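Paternally-expressed GENE 3 protein (Homo sapiens, PDB 4BHX) forms homodimers or heterodimers through the SCAN domain described here, to control gene expression combinatorially, and induces apoptosis in cooperation with SIAH1A. Local coordinates at residues A[11-16]-A[33-38]; A[53-58]-A[76-81]; A[68-73]-A[83-88]. All blocks are in the same frame, centred on the assembly; numbering follows the deposited sequence. Where two conformers were deposited one is given.

Contact 1: residues A[11-16]-A[33-38]; sequences QRFRNL and NLCLDW. With EDO (1,2-ethanediol), chain K; EDO (1,2-ethanediol), chain M; EDO (1,2-ethanediol), chain N.
Phe13 and Leu34 come closest in the backbone, CA to CA 5.1 Å, where two helical segments run roughly antiparallel at 149° with their axes 8.5 Å apart. The pair joins helix 6-15 to helix 24-39 within the SCAN domain, an all-helical fold whose sequence family is grouped with viral Gag proteins. No hydrogen bond crosses between the segments; the contact is apolar and aromatic.

Phe13 is in the middle of it. CG stands anti to the backbone N (chi1 174°), which lays the ring flat beside the first turn of 33-38. Over one face sits Cys35: CB makes a CH-pi contact 3.9 Å from the Phe13 ring centroid, and the sulfur SG follows over the same face, 4.2 Å from that centroid. At the other end of the segment, Trp38 meets Phe13 through CE3 and CZ3, which touch CD2 of Phe13. The two rings are inclined by 38°, so the pair is neither stacked nor edge-to-face.

Leu34 works on the side nearer Leu16. Its CB lies against the CB of Phe13, while its two methyls meet different parts of Arg12: CD1 rests 3.7 Å from Arg12 O, and CD2 touches Arg12 CB. Leu16, just past the helix end, adds a looser methyl contact to Leu34 CD1.

Around this core, Phe9 packs on Leu34 and Trp38, His10 stacks on Trp38, and Leu31 covers part of Phe13 and Leu16. Arg14, bent at chi2, brings one guanidinium face to the rim of Phe13, with CE2 3.4 Å from the guanidinium plane. The charge of Arg14 is answered by a salt bridge to Glu56, and its NH2 comes in at the edge of the Trp38 ring, 4.0 Å from CH2.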
loop_
_atom_site.group_PDB
_atom_site.type_symbol
_atom_site.label_atom_id
_atom_site.label_comp_id
_atom_site.label_asym_id
_atom_site.label_seq_id
_atom_site.Cartn_x
_atom_site.Cartn_y
_atom_site.Cartn_z
ATOM N N GLN A 11 -3.891 -3.772 -3.820
ATOM C CA GLN A 11 -5.156 -3.246 -4.330
ATOM C C GLN A 11 -6.279 -4.269 -4.172
ATOM O O GLN A 11 -7.407 -3.902 -3.751
ATOM C CB GLN A 11 -5.003 -2.776 -5.794
ATOM C CG GLN A 11 -4.137 -1.523 -5.879
ATOM C CD GLN A 11 -3.587 -1.212 -7.279
ATOM O OE1 GLN A 11 -4.189 -1.594 -8.284
ATOM N NE2 GLN A 11 -2.477 -0.431 -7.342
ATOM N N ARG A 12 -6.034 -5.551 -4.468
ATOM C CA ARG A 12 -7.105 -6.513 -4.289
ATOM C C ARG A 12 -7.561 -6.614 -2.783
ATOM O O ARG A 12 -8.753 -6.788 -2.510
ATOM C CB ARG A 12 -6.740 -7.908 -4.768
ATOM C CG ARG A 12 -6.331 -8.036 -6.229
ATOM C CD ARG A 12 -7.494 -7.831 -7.170
ATOM N NE ARG A 12 -8.150 -6.534 -7.179
ATOM C CZ ARG A 12 -7.762 -5.450 -7.848
ATOM N NH1 ARG A 12 -6.625 -5.408 -8.552
ATOM N NH2 ARG A 12 -8.531 -4.360 -7.768
ATOM N N PHE A 13 -6.593 -6.592 -1.881
ATOM C CA PHE A 13 -6.861 -6.669 -0.444
ATOM C C PHE A 13 -7.805 -5.526 -0.028
ATOM O O PHE A 13 -8.804 -5.737 0.679
ATOM C CB PHE A 13 -5.509 -6.609 0.303
ATOM C CG PHE A 13 -5.636 -6.523 1.833
ATOM C CD1 PHE A 13 -6.306 -7.519 2.560
ATOM C CD2 PHE A 13 -5.122 -5.417 2.534
ATOM C CE1 PHE A 13 -6.424 -7.390 3.967
ATOM C CE2 PHE A 13 -5.212 -5.326 3.964
ATOM C CZ PHE A 13 -5.889 -6.315 4.651
ATOM N N ARG A 14 -7.470 -4.316 -0.440
ATOM C CA ARG A 14 -8.254 -3.134 -0.134
ATOM C C ARG A 14 -9.604 -3.062 -0.854
ATOM O O ARG A 14 -10.522 -2.414 -0.341
ATOM C CB ARG A 14 -7.437 -1.913 -0.461
ATOM C CG ARG A 14 -6.251 -1.623 0.421
ATOM C CD ARG A 14 -6.659 -1.478 1.883
ATOM N NE ARG A 14 -5.493 -1.238 2.772
ATOM C CZ ARG A 14 -5.434 -1.607 4.060
ATOM N NH1 ARG A 14 -6.440 -2.256 4.644
ATOM N NH2 ARG A 14 -4.353 -1.366 4.751
ATOM N N ASN A 15 -9.745 -3.694 -2.022
ATOM C CA ASN A 15 -10.950 -3.536 -2.841
ATOM C C ASN A 15 -11.865 -4.712 -2.776
ATOM O O ASN A 15 -12.950 -4.644 -3.268
ATOM C CB ASN A 15 -10.646 -3.286 -4.354
ATOM C CG ASN A 15 -9.695 -2.141 -4.627
ATOM O OD1 ASN A 15 -9.156 -2.040 -5.757
ATOM N ND2 ASN A 15 -9.498 -1.282 -3.688
ATOM N N LEU A 16 -11.483 -5.789 -2.119
ATOM C CA LEU A 16 -12.366 -6.938 -1.963
ATOM C C LEU A 16 -13.643 -6.529 -1.256
ATOM O O LEU A 16 -13.584 -5.746 -0.358
ATOM C CB LEU A 16 -11.709 -8.002 -1.109
ATOM C CG LEU A 16 -12.479 -9.294 -1.080
ATOM C CD1 LEU A 16 -12.130 -10.068 -2.320
ATOM C CD2 LEU A 16 -12.203 -10.139 0.117
ATOM N N ASN A 33 -5.081 -14.279 2.625
ATOM C CA ASN A 33 -4.231 -14.583 1.427
ATOM C C ASN A 33 -3.775 -13.328 0.692
ATOM O O ASN A 33 -2.582 -13.164 0.421
ATOM C CB ASN A 33 -4.980 -15.494 0.500
ATOM C CG ASN A 33 -5.108 -16.900 1.046
ATOM O OD1 ASN A 33 -4.265 -17.316 1.818
ATOM N ND2 ASN A 33 -6.113 -17.634 0.631
ATOM N N LEU A 34 -4.709 -12.406 0.412
ATOM C CA LEU A 34 -4.380 -11.145 -0.257
ATOM C C LEU A 34 -3.397 -10.315 0.521
ATOM O O LEU A 34 -2.443 -9.780 -0.042
ATOM C CB LEU A 34 -5.628 -10.338 -0.601
ATOM C CG LEU A 34 -6.589 -11.026 -1.586
ATOM C CD1 LEU A 34 -7.949 -10.313 -1.581
ATOM C CD2 LEU A 34 -5.971 -11.079 -2.987
ATOM N N CYS A 35 -3.582 -10.210 1.841
ATOM C CA CYS A 35 -2.698 -9.341 2.653
ATOM C C CYS A 35 -1.317 -9.927 2.712
ATOM O O CYS A 35 -0.316 -9.222 2.711
ATOM C CB CYS A 35 -3.250 -9.240 4.073
ATOM S SG CYS A 35 -2.434 -8.028 5.119
ATOM N N LEU A 36 -1.236 -11.260 2.827
ATOM C CA LEU A 36 0.094 -11.939 2.822
ATOM C C LEU A 36 0.864 -11.822 1.475
ATOM O O LEU A 36 2.096 -11.694 1.466
ATOM C CB LEU A 36 -0.087 -13.399 3.174
ATOM C CG LEU A 36 -0.568 -13.802 4.582
ATOM C CD1 LEU A 36 -0.851 -15.311 4.756
ATOM C CD2 LEU A 36 0.436 -13.337 5.542
ATOM N N ASP A 37 0.134 -11.859 0.363
ATOM C CA ASP A 37 0.708 -11.670 -0.976
ATOM C C ASP A 37 1.073 -10.226 -1.242
ATOM O O ASP A 37 1.951 -9.956 -2.012
ATOM C CB ASP A 37 -0.242 -12.214 -2.060
ATOM C CG ASP A 37 -0.216 -13.768 -2.151
ATOM O OD1 ASP A 37 0.846 -14.375 -1.869
ATOM O OD2 ASP A 37 -1.264 -14.344 -2.408
ATOM N N TRP A 38 0.478 -9.271 -0.509
ATOM C CA TRP A 38 0.949 -7.923 -0.548
ATOM C C TRP A 38 2.179 -7.747 0.317
ATOM O O TRP A 38 3.234 -7.246 -0.154
ATOM C CB TRP A 38 -0.191 -6.964 -0.075
ATOM C CG TRP A 38 0.254 -5.576 0.234
ATOM C CD1 TRP A 38 1.221 -4.820 -0.406
ATOM C CD2 TRP A 38 -0.365 -4.699 1.212
ATOM N NE1 TRP A 38 1.270 -3.532 0.189
ATOM C CE2 TRP A 38 0.314 -3.457 1.180
ATOM C CE3 TRP A 38 -1.450 -4.856 2.101
ATOM C CZ2 TRP A 38 -0.055 -2.403 2.001
ATOM C CZ3 TRP A 38 -1.768 -3.812 2.943
ATOM C CH2 TRP A 38 -1.096 -2.601 2.879
HETATM C C1 EDO K . -1.014 -2.172 -10.274
HETATM O O1 EDO K . -2.262 -2.650 -9.733
HETATM C C2 EDO K . -0.097 -3.365 -10.392
HETATM O O2 EDO K . -0.665 -4.256 -11.378
HETATM C C1 EDO M . -15.062 -8.882 -4.249
HETATM O O1 EDO M . -15.606 -10.246 -4.254
HETATM C C2 EDO M . -14.420 -8.401 -5.558
HETATM O O2 EDO M . -14.004 -7.008 -5.487
HETATM C C1 EDO N . -3.772 -17.609 5.683
HETATM O O1 EDO N . -4.686 -18.073 4.675
HETATM C C2 EDO N . -2.909 -18.733 6.235
HETATM O O2 EDO N . -2.182 -19.339 5.158
#

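Contact 2: residues A[53-58]-A[76-81]; sequences LVLEQY and ENCEKL
Leu55 and Cys78 hold the middle of this contact, where helix 46-61 meets the start of helix 78-85. Packing is tight at two points. At the first, Cys78 SG, anti to its carbonyl carbon (chi1 -71°), reaches the backbone of Leu55, 3.6 Å from Leu55 N; it also touches Leu55 CB and is 3.8 Å from CG1 of Val54. At the second, the CD2 methyl of Leu81 comes over one face of the Tyr58 ring in a CH-pi contact, 3.9 Å from the centroid and displaced toward CG. The same methyl also meets Leu55 CD1, and the other Leu55 methyl, CD2, rests on Glu76 O.

The outer side is polar and looser. Glu76 and Asn77 point their CB atoms away from helix 46-61 and turn to the start of the helix that follows them. Asn77 is the N-cap, its OD1 accepting from Lys80 N at 3.1 Å with an N-H...O angle of 166°; the donor lies almost straight out from the side-chain carbonyl (C=O...N 179°). Lys80 NZ reaches back to Glu76 OE1 in a salt bridge modelled too short for its length to be trusted.

In the SCAN fold, Pro75 backs Leu81 from the preceding loop, while Tyr58 continues along helix 78-85 onto Val82 and Leu85.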
loop_
_atom_site.group_PDB
_atom_site.type_symbol
_atom_site.label_atom_id
_atom_site.label_comp_id
_atom_site.label_asym_id
_atom_site.label_seq_id
_atom_site.Cartn_x
_atom_site.Cartn_y
_atom_site.Cartn_z
ATOM N N LEU A 53 3.029 0.449 6.007
ATOM C CA LEU A 53 1.715 0.929 6.425
ATOM C C LEU A 53 1.733 2.443 6.574
ATOM O O LEU A 53 0.761 3.131 6.220
ATOM C CB LEU A 53 1.362 0.333 7.785
ATOM C CG LEU A 53 1.338 -1.163 7.747
ATOM C CD1 LEU A 53 1.143 -1.768 9.136
ATOM C CD2 LEU A 53 0.228 -1.556 6.821
ATOM N N VAL A 54 2.811 2.971 7.111
ATOM C CA VAL A 54 2.984 4.407 7.217
ATOM C C VAL A 54 3.019 5.039 5.809
ATOM O O VAL A 54 2.323 6.022 5.527
ATOM C CB VAL A 54 4.239 4.773 8.015
ATOM C CG1 VAL A 54 4.576 6.259 7.909
ATOM C CG2 VAL A 54 4.118 4.372 9.454
ATOM N N LEU A 55 3.799 4.443 4.908
ATOM C CA LEU A 55 3.800 4.915 3.517
ATOM C C LEU A 55 2.408 4.895 2.854
ATOM O O LEU A 55 2.028 5.924 2.240
ATOM C CB LEU A 55 4.843 4.147 2.699
ATOM C CG LEU A 55 4.882 4.588 1.193
ATOM C CD1 LEU A 55 5.385 6.009 1.096
ATOM C CD2 LEU A 55 5.726 3.560 0.470
ATOM N N GLU A 56 1.626 3.814 3.049
ATOM C CA GLU A 56 0.309 3.668 2.503
ATOM C C GLU A 56 -0.591 4.818 2.959
ATOM O O GLU A 56 -1.285 5.468 2.138
ATOM C CB GLU A 56 -0.352 2.365 2.894
ATOM C CG GLU A 56 -1.740 2.221 2.297
ATOM C CD GLU A 56 -2.527 1.036 2.792
ATOM O OE1 GLU A 56 -2.321 0.514 3.969
ATOM O OE2 GLU A 56 -3.328 0.529 1.963
ATOM N N GLN A 57 -0.539 5.101 4.251
ATOM C CA GLN A 57 -1.354 6.193 4.841
ATOM C C GLN A 57 -0.889 7.575 4.345
ATOM O O GLN A 57 -1.685 8.374 3.894
ATOM C CB GLN A 57 -1.407 6.059 6.378
ATOM C CG GLN A 57 -2.301 7.139 6.995
ATOM C CD GLN A 57 -3.736 7.023 6.612
ATOM O OE1 GLN A 57 -4.253 5.923 6.344
ATOM N NE2 GLN A 57 -4.410 8.142 6.570
ATOM N N TYR A 58 0.428 7.802 4.309
ATOM C CA TYR A 58 1.007 9.050 3.847
ATOM C C TYR A 58 0.580 9.372 2.423
ATOM O O TYR A 58 0.134 10.518 2.170
ATOM C CB TYR A 58 2.543 9.081 3.962
ATOM C CG TYR A 58 3.185 10.465 4.216
ATOM C CD1 TYR A 58 2.642 11.654 3.681
ATOM C CD2 TYR A 58 4.372 10.563 4.942
ATOM C CE1 TYR A 58 3.223 12.897 3.936
ATOM C CE2 TYR A 58 4.935 11.785 5.248
ATOM C CZ TYR A 58 4.383 12.951 4.703
ATOM O OH TYR A 58 4.978 14.148 5.005
ATOM N N GLU A 76 9.546 5.010 -3.297
ATOM C CA GLU A 76 9.293 3.637 -2.901
ATOM C C GLU A 76 9.359 3.476 -1.398
ATOM O O GLU A 76 8.985 2.417 -0.913
ATOM C CB GLU A 76 10.160 2.612 -3.658
ATOM C CG GLU A 76 11.522 2.334 -3.066
ATOM C CD GLU A 76 12.435 3.519 -3.212
ATOM O OE1 GLU A 76 12.698 3.874 -4.380
ATOM O OE2 GLU A 76 12.865 4.103 -2.182
ATOM N N ASN A 77 9.795 4.513 -0.681
ATOM C CA ASN A 77 9.638 4.603 0.769
ATOM C C ASN A 77 9.361 6.017 1.355
ATOM O O ASN A 77 9.349 7.000 0.640
ATOM C CB ASN A 77 10.819 3.954 1.450
ATOM C CG ASN A 77 12.084 4.768 1.322
ATOM O OD1 ASN A 77 12.060 5.987 1.257
ATOM N ND2 ASN A 77 13.211 4.078 1.284
ATOM N N CYS A 78 9.144 6.123 2.649
ATOM C CA CYS A 78 8.708 7.396 3.233
ATOM C C CYS A 78 9.727 8.483 3.121
ATOM O O CYS A 78 9.381 9.622 2.858
ATOM C CB CYS A 78 8.374 7.291 4.702
ATOM S SG CYS A 78 6.844 6.353 4.911
ATOM N N GLU A 79 10.976 8.147 3.430
ATOM C CA GLU A 79 12.049 9.105 3.450
ATOM C C GLU A 79 12.149 9.857 2.155
ATOM O O GLU A 79 12.349 11.058 2.113
ATOM C CB GLU A 79 13.358 8.359 3.745
ATOM C CG GLU A 79 13.748 8.612 5.166
ATOM C CD GLU A 79 14.231 10.027 5.306
ATOM O OE1 GLU A 79 14.843 10.504 4.329
ATOM O OE2 GLU A 79 13.995 10.642 6.366
ATOM N N LYS A 80 12.021 9.094 1.113
ATOM C CA LYS A 80 12.047 9.596 -0.194
ATOM C C LYS A 80 10.952 10.647 -0.279
ATOM O O LYS A 80 11.234 11.837 -0.495
ATOM C CB LYS A 80 11.750 8.445 -1.065
ATOM C CG LYS A 80 12.114 8.596 -2.497
ATOM C CD LYS A 80 12.720 7.266 -2.952
ATOM C CE LYS A 80 12.992 7.251 -4.450
ATOM N NZ LYS A 80 12.362 6.093 -5.151
ATOM N N LEU A 81 9.715 10.194 -0.019
ATOM C CA LEU A 81 8.503 11.001 -0.137
ATOM C C LEU A 81 8.674 12.317 0.577
ATOM O O LEU A 81 8.317 13.353 0.029
ATOM C CB LEU A 81 7.263 10.194 0.419
ATOM C CG LEU A 81 5.871 10.850 0.438
ATOM C CD1 LEU A 81 5.449 11.264 -0.944
ATOM C CD2 LEU A 81 4.787 9.962 1.078
#

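Contact 3: residues A[68-73]-A[83-88]; sequences PWVRAK and TLLENY. With EDO (1,2-ethanediol), chain J.
The last two helices of this SCAN domain, 67-73 and 78-85, pack at its C-terminal end, and this contact joins Trp69, Val70 and Lys73 of the first to Leu84 and Leu85 of the second and to Tyr88 further along the chain. The backbones stay well apart, the nearest CA pairs, Val70 with Leu84 and Trp69 with Tyr88, each lying 8.2 Å apart, so side chains bridge the interval.

Tyr88 lies between the helices. Leu84 CG stands anti to the backbone N (chi1 180°), which carries CD1 over the centre of the Tyr88 ring, 3.8 Å from its plane; on the opposite face, Trp69 presents the edge of its indole. That edge-to-face pair has planes at 85° and centroids 5.1 Å apart, but it is read from one of two deposited Tyr88 conformers, and Trp69 CB is modelled too close to the tyrosine for the fit to be taken literally. The weak hydrogen bond from Tyr88 OH to Trp69 O, 3.3 Å, carries the same doubt.

Elsewhere the packing is plainer. Val70 CG2 meets Leu85 CD2 at 3.9 Å, the two side chains crossing at about a right angle. The bent chain of Lys73 lays its CE carbon 3.9 Å from Leu84 CD1.

Helix 46-61 packs against the pair, Leu59 on Val70 and Tyr58 on Leu85; Ile62 and Leu66 of the connecting loop also reach Leu85.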
loop_
_atom_site.group_PDB
_atom_site.type_symbol
_atom_site.label_atom_id
_atom_site.label_comp_id
_atom_site.label_asym_id
_atom_site.label_seq_id
_atom_site.Cartn_x
_atom_site.Cartn_y
_atom_site.Cartn_z
ATOM N N PRO A 68 -0.711 13.810 -8.473
ATOM C CA PRO A 68 -0.177 13.310 -9.763
ATOM C C PRO A 68 1.357 13.279 -9.828
ATOM O O PRO A 68 1.929 12.373 -10.381
ATOM C CB PRO A 68 -0.772 14.299 -10.782
ATOM C CG PRO A 68 -1.978 14.893 -10.076
ATOM C CD PRO A 68 -1.529 15.021 -8.650
ATOM N N TRP A 69 1.991 14.276 -9.268
ATOM C CA TRP A 69 3.442 14.361 -9.208
ATOM C C TRP A 69 4.050 13.227 -8.403
ATOM O O TRP A 69 4.950 12.504 -8.866
ATOM C CB TRP A 69 3.800 15.638 -8.531
ATOM C CG TRP A 69 3.319 16.842 -9.274
ATOM C CD1 TRP A 69 1.991 17.302 -9.419
ATOM C CD2 TRP A 69 4.142 17.771 -9.982
ATOM N NE1 TRP A 69 2.000 18.454 -10.186
ATOM C CE2 TRP A 69 3.295 18.751 -10.545
ATOM C CE3 TRP A 69 5.517 17.866 -10.203
ATOM C CZ2 TRP A 69 3.792 19.805 -11.312
ATOM C CZ3 TRP A 69 5.993 18.916 -10.982
ATOM C CH2 TRP A 69 5.134 19.872 -11.502
ATOM N N VAL A 70 3.555 13.063 -7.171
ATOM C CA VAL A 70 4.070 12.008 -6.309
ATOM C C VAL A 70 3.935 10.666 -6.931
ATOM O O VAL A 70 4.865 9.857 -6.856
ATOM C CB VAL A 70 3.427 12.052 -4.883
ATOM C CG1 VAL A 70 3.716 10.762 -4.137
ATOM C CG2 VAL A 70 4.007 13.224 -4.125
ATOM N N ARG A 71 2.838 10.409 -7.598
ATOM C CA ARG A 71 2.726 9.152 -8.232
ATOM C C ARG A 71 3.511 8.990 -9.557
ATOM O O ARG A 71 3.898 7.873 -9.903
ATOM C CB ARG A 71 1.297 8.781 -8.415
ATOM C CG ARG A 71 0.580 9.365 -9.570
ATOM C CD ARG A 71 -0.663 8.534 -9.852
ATOM N NE ARG A 71 -1.656 8.524 -8.757
ATOM C CZ ARG A 71 -2.671 9.385 -8.592
ATOM N NH1 ARG A 71 -2.877 10.417 -9.420
ATOM N NH2 ARG A 71 -3.498 9.210 -7.568
ATOM N N ALA A 72 3.757 10.080 -10.274
ATOM C CA ALA A 72 4.592 9.973 -11.467
ATOM C C ALA A 72 5.955 9.526 -10.987
ATOM O O ALA A 72 6.596 8.720 -11.626
ATOM C CB ALA A 72 4.636 11.311 -12.190
ATOM N N LYS A 73 6.383 10.030 -9.831
ATOM C CA LYS A 73 7.666 9.731 -9.257
ATOM C C LYS A 73 7.806 8.354 -8.553
ATOM O O LYS A 73 8.923 7.830 -8.460
ATOM C CB LYS A 73 8.023 10.789 -8.249
ATOM C CG LYS A 73 9.515 10.958 -8.111
ATOM C CD LYS A 73 10.082 11.726 -9.291
ATOM C CE LYS A 73 10.844 12.930 -8.769
ATOM N NZ LYS A 73 12.319 12.688 -8.563
ATOM N N THR A 83 11.492 13.908 1.355
ATOM C CA THR A 83 12.537 14.802 0.799
ATOM C C THR A 83 12.011 15.386 -0.494
ATOM O O THR A 83 12.170 16.590 -0.786
ATOM C CB THR A 83 13.862 14.069 0.583
ATOM O OG1 THR A 83 13.680 12.940 -0.287
ATOM C CG2 THR A 83 14.408 13.634 1.942
ATOM N N LEU A 84 11.278 14.548 -1.202
ATOM C CA LEU A 84 10.570 15.012 -2.344
ATOM C C LEU A 84 9.572 16.143 -1.987
ATOM O O LEU A 84 9.606 17.225 -2.587
ATOM C CB LEU A 84 9.894 13.830 -2.980
ATOM C CG LEU A 84 9.093 14.113 -4.201
ATOM C CD1 LEU A 84 10.020 14.579 -5.321
ATOM C CD2 LEU A 84 8.336 12.859 -4.566
ATOM N N LEU A 85 8.716 15.946 -0.993
ATOM C CA LEU A 85 7.782 16.999 -0.671
ATOM C C LEU A 85 8.539 18.212 -0.104
ATOM O O LEU A 85 8.080 19.324 -0.173
ATOM C CB LEU A 85 6.697 16.510 0.297
ATOM C CG LEU A 85 5.873 15.273 -0.134
ATOM C CD1 LEU A 85 5.326 14.574 1.099
ATOM C CD2 LEU A 85 4.737 15.558 -1.100
ATOM N N GLU A 86 9.706 18.003 0.474
ATOM C CA GLU A 86 10.514 19.126 0.909
ATOM C C GLU A 86 10.953 20.000 -0.321
ATOM O O GLU A 86 11.375 21.136 -0.117
ATOM C CB GLU A 86 11.690 18.626 1.779
ATOM C CG GLU A 86 11.296 18.304 3.220
ATOM C CD GLU A 86 12.405 17.694 4.092
ATOM O OE1 GLU A 86 13.259 16.912 3.611
ATOM O OE2 GLU A 86 12.391 17.965 5.312
ATOM N N ASN A 87 10.779 19.507 -1.569
ATOM C CA ASN A 87 11.170 20.243 -2.810
ATOM C C ASN A 87 10.189 20.307 -4.050
ATOM O O ASN A 87 10.623 20.647 -5.163
ATOM C CB ASN A 87 12.579 19.746 -3.271
ATOM C CG ASN A 87 12.545 18.478 -4.149
ATOM O OD1 ASN A 87 13.473 17.674 -4.120
ATOM N ND2 ASN A 87 11.504 18.313 -4.942
ATOM N N TYR A 88 8.892 20.031 -3.864
ATOM C CA TYR A 88 7.860 19.814 -4.879
ATOM C C TYR A 88 6.621 20.739 -4.671
ATOM O O TYR A 88 5.678 20.769 -5.485
ATOM C CB TYR A 88 7.392 18.363 -4.649
ATOM C CG TYR A 88 7.311 17.468 -5.846
ATOM C CD1 TYR A 88 8.168 17.630 -6.933
ATOM C CD2 TYR A 88 6.409 16.435 -5.872
ATOM C CE1 TYR A 88 8.095 16.793 -8.030
ATOM C CE2 TYR A 88 6.334 15.598 -6.956
ATOM C CZ TYR A 88 7.180 15.783 -8.027
ATOM O OH TYR A 88 7.090 14.964 -9.120
HETATM C C1 EDO J . 0.564 11.038 -13.417
HETATM O O1 EDO J . 0.587 11.798 -12.227
HETATM C C2 EDO J . 1.163 9.706 -13.011
HETATM O O2 EDO J . 1.722 9.124 -14.179
#

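How the contacts relate
Helix 46-61 ties the three contacts into one SCAN fold. Contact 1 and contact 2 lie on opposite sides of the chain's centre, their own centres 18 Å apart, yet they touch: Arg14 NH2 is 2.9 Å from Glu56 OE1 in a salt bridge, and that oxygen also packs against Trp38 CH2. Contacts 2 and 3 share helix 78-85 and lie on the same side of the chain's centre, with centres 12 Å apart. Their apolar interiors run together where Leu81 CD1 meets Val70 CG1 at 3.7 Å and Tyr58 CE1 meets Leu85 CD1 at 3.9 Å. Contacts 1 and 3 do not touch, the nearest atoms being about 9 Å apart.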